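Local coordinates for protein endoglucanase (PDB 1WC2) that hydrolyses internal beta-1,4-glucosidic linkages of cellulose and related beta-glucans as a family 45 glycoside hydrolase that also shows expansin activity, at residues Lys14-Thr19 against Glu149-Val154. Numbering follows the deposited sequence.
Sequences KSCAST and ETTWEV
Thr150 and Ala17 form the hydrogen-bonded pair where strand 148-155 runs antiparallel to strand 14-22, and they illustrate how a side chain can reinforce a backbone pairing. Thr150 N reaches Ala17 O at 3.1 Å, and Thr150 O accepts from Ala17 N at 2.9 Å. With OG1 held between its own backbone N and carbonyl carbon (chi1 68°), the Thr150 hydroxyl also donates to Ala17 O, at 2.9 Å and tilted from the carbonyl plane, so two donors grip one buried oxygen. The same rotamer sends Thr150 CG2 towards CG2 of Thr19, the two side chains crossing at about a right angle.

Thr151 pairs with Cys16 in the next, non-hydrogen-bonded position, where the two side chains diverge. Its CG2 packs against Lys14 CB at 3.8 Å, while a water joins its OG1 to Lys14 NZ; Cys16 SG turns off into a disulfide with Cys4.

The backbone N-H of Trp152 makes only a weak bond to Ser15 O, and the indole adds a second link: NE1 donates to Ser15 OG at 3.0 Å, the oxygen lying 28° out of the indole plane, and Glu128 binds that same hydroxyl. Ala17 CB lies 3.8 Å from Trp152 CD1, and Leu75, Leu129 and Tyr56 also pack on this tryptophan.

Segments 14-19 and 149-154 run at 121° to each other, a strongly splayed antiparallel pairing within the mixed sheet of the double-psi beta-barrel that family 45 endoglucanases share with expansins.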
loop_
_atom_site.group_PDB
_atom_site.type_symbol
_atom_site.label_atom_id
_atom_site.label_comp_id
_atom_site.label_asym_id
_atom_site.label_seq_id
_atom_site.Cartn_x
_atom_site.Cartn_y
_atom_site.Cartn_z
ATOM N N LYS A 14 -9.825 7.994 -13.021
ATOM C CA LYS A 14 -8.799 7.814 -11.993
ATOM C C LYS A 14 -8.272 6.375 -12.016
ATOM O O LYS A 14 -9.041 5.430 -12.150
ATOM C CB LYS A 14 -9.383 8.116 -10.609
ATOM C CG LYS A 14 -9.904 9.547 -10.448
ATOM C CD LYS A 14 -10.811 9.700 -9.223
ATOM C CE LYS A 14 -12.258 9.295 -9.510
ATOM N NZ LYS A 14 -13.179 9.544 -8.363
ATOM N N SER A 15 -6.970 6.213 -11.860
ATOM C CA SER A 15 -6.375 4.884 -11.756
ATOM C C SER A 15 -6.795 4.162 -10.471
ATOM O O SER A 15 -6.819 4.769 -9.401
ATOM C CB SER A 15 -4.854 4.985 -11.806
ATOM O OG SER A 15 -4.262 3.706 -11.688
ATOM N N CYS A 16 -7.102 2.872 -10.588
ATOM C CA CYS A 16 -7.452 2.060 -9.431
ATOM C C CYS A 16 -6.283 1.230 -8.881
ATOM O O CYS A 16 -5.350 0.874 -9.605
ATOM C CB CYS A 16 -8.618 1.129 -9.778
ATOM S SG CYS A 16 -10.100 2.041 -10.286
ATOM N N ALA A 17 -6.361 0.939 -7.579
ATOM C CA ALA A 17 -5.447 0.025 -6.893
ATOM C C ALA A 17 -6.257 -1.005 -6.131
ATOM O O ALA A 17 -7.247 -0.670 -5.456
ATOM C CB ALA A 17 -4.543 0.783 -5.918
ATOM N N SER A 18 -5.831 -2.259 -6.222
ATOM C CA SER A 18 -6.349 -3.292 -5.334
ATOM C C SER A 18 -5.573 -3.274 -4.009
ATOM O O SER A 18 -4.458 -2.735 -3.915
ATOM C CB SER A 18 -6.287 -4.674 -6.008
ATOM O OG SER A 18 -5.022 -4.951 -6.603
ATOM N N THR A 19 -6.200 -3.848 -2.980
ATOM C CA THR A 19 -5.610 -3.950 -1.650
ATOM C C THR A 19 -5.810 -5.331 -1.033
ATOM O O THR A 19 -6.790 -6.033 -1.334
ATOM C CB THR A 19 -6.166 -2.892 -0.670
ATOM O OG1 THR A 19 -7.553 -3.151 -0.382
ATOM C CG2 THR A 19 -6.056 -1.472 -1.251
ATOM N N GLU A 149 -11.609 -2.136 -3.120
ATOM C CA GLU A 149 -11.137 -1.536 -4.373
ATOM C C GLU A 149 -10.993 -0.020 -4.160
ATOM O O GLU A 149 -11.870 0.597 -3.548
ATOM C CB GLU A 149 -12.151 -1.823 -5.482
ATOM C CG GLU A 149 -11.785 -1.337 -6.872
ATOM C CD GLU A 149 -12.910 -1.581 -7.862
ATOM O OE1 GLU A 149 -14.045 -1.105 -7.588
ATOM O OE2 GLU A 149 -12.660 -2.245 -8.905
ATOM N N THR A 150 -9.927 0.591 -4.679
ATOM C CA THR A 150 -9.665 2.009 -4.433
ATOM C C THR A 150 -9.221 2.742 -5.688
ATOM O O THR A 150 -8.799 2.116 -6.663
ATOM C CB THR A 150 -8.554 2.197 -3.366
ATOM O OG1 THR A 150 -7.282 1.749 -3.871
ATOM C CG2 THR A 150 -8.860 1.426 -2.067
ATOM N N THR A 151 -9.290 4.078 -5.634
ATOM C CA THR A 151 -8.488 4.934 -6.508
ATOM C C THR A 151 -7.379 5.560 -5.656
ATOM O O THR A 151 -7.523 5.707 -4.440
ATOM C CB THR A 151 -9.336 6.018 -7.219
ATOM O OG1 THR A 151 -10.077 6.770 -6.247
ATOM C CG2 THR A 151 -10.357 5.369 -8.157
ATOM N N TRP A 152 -6.262 5.920 -6.288
ATOM C CA TRP A 152 -5.042 6.267 -5.555
ATOM C C TRP A 152 -4.365 7.517 -6.120
ATOM O O TRP A 152 -4.466 7.827 -7.313
ATOM C CB TRP A 152 -4.065 5.086 -5.540
ATOM C CG TRP A 152 -3.470 4.761 -6.871
ATOM C CD1 TRP A 152 -4.011 3.980 -7.840
ATOM C CD2 TRP A 152 -2.185 5.162 -7.350
ATOM N NE1 TRP A 152 -3.161 3.896 -8.915
ATOM C CE2 TRP A 152 -2.020 4.603 -8.632
ATOM C CE3 TRP A 152 -1.144 5.936 -6.819
ATOM C CZ2 TRP A 152 -0.855 4.791 -9.386
ATOM C CZ3 TRP A 152 0.007 6.123 -7.563
ATOM C CH2 TRP A 152 0.140 5.552 -8.830
ATOM N N GLU A 153 -3.648 8.217 -5.252
ATOM C CA GLU A 153 -2.899 9.417 -5.628
ATOM C C GLU A 153 -1.739 9.602 -4.632
ATOM O O GLU A 153 -1.826 9.163 -3.478
ATOM C CB GLU A 153 -3.821 10.640 -5.620
ATOM C CG GLU A 153 -4.332 10.945 -4.228
ATOM C CD GLU A 153 -5.459 11.965 -4.161
ATOM O OE1 GLU A 153 -5.208 13.142 -4.508
ATOM O OE2 GLU A 153 -6.578 11.600 -3.730
ATOM N N VAL A 154 -0.668 10.249 -5.073
ATOM C CA VAL A 154 0.456 10.601 -4.215
ATOM C C VAL A 154 0.146 11.904 -3.468
ATOM O O VAL A 154 -0.347 12.873 -4.060
ATOM C CB VAL A 154 1.754 10.757 -5.048
ATOM C CG1 VAL A 154 2.932 11.206 -4.181
ATOM C CG2 VAL A 154 2.084 9.451 -5.769
HETATM O O HOH W 1 -12.715 7.467 -6.644
#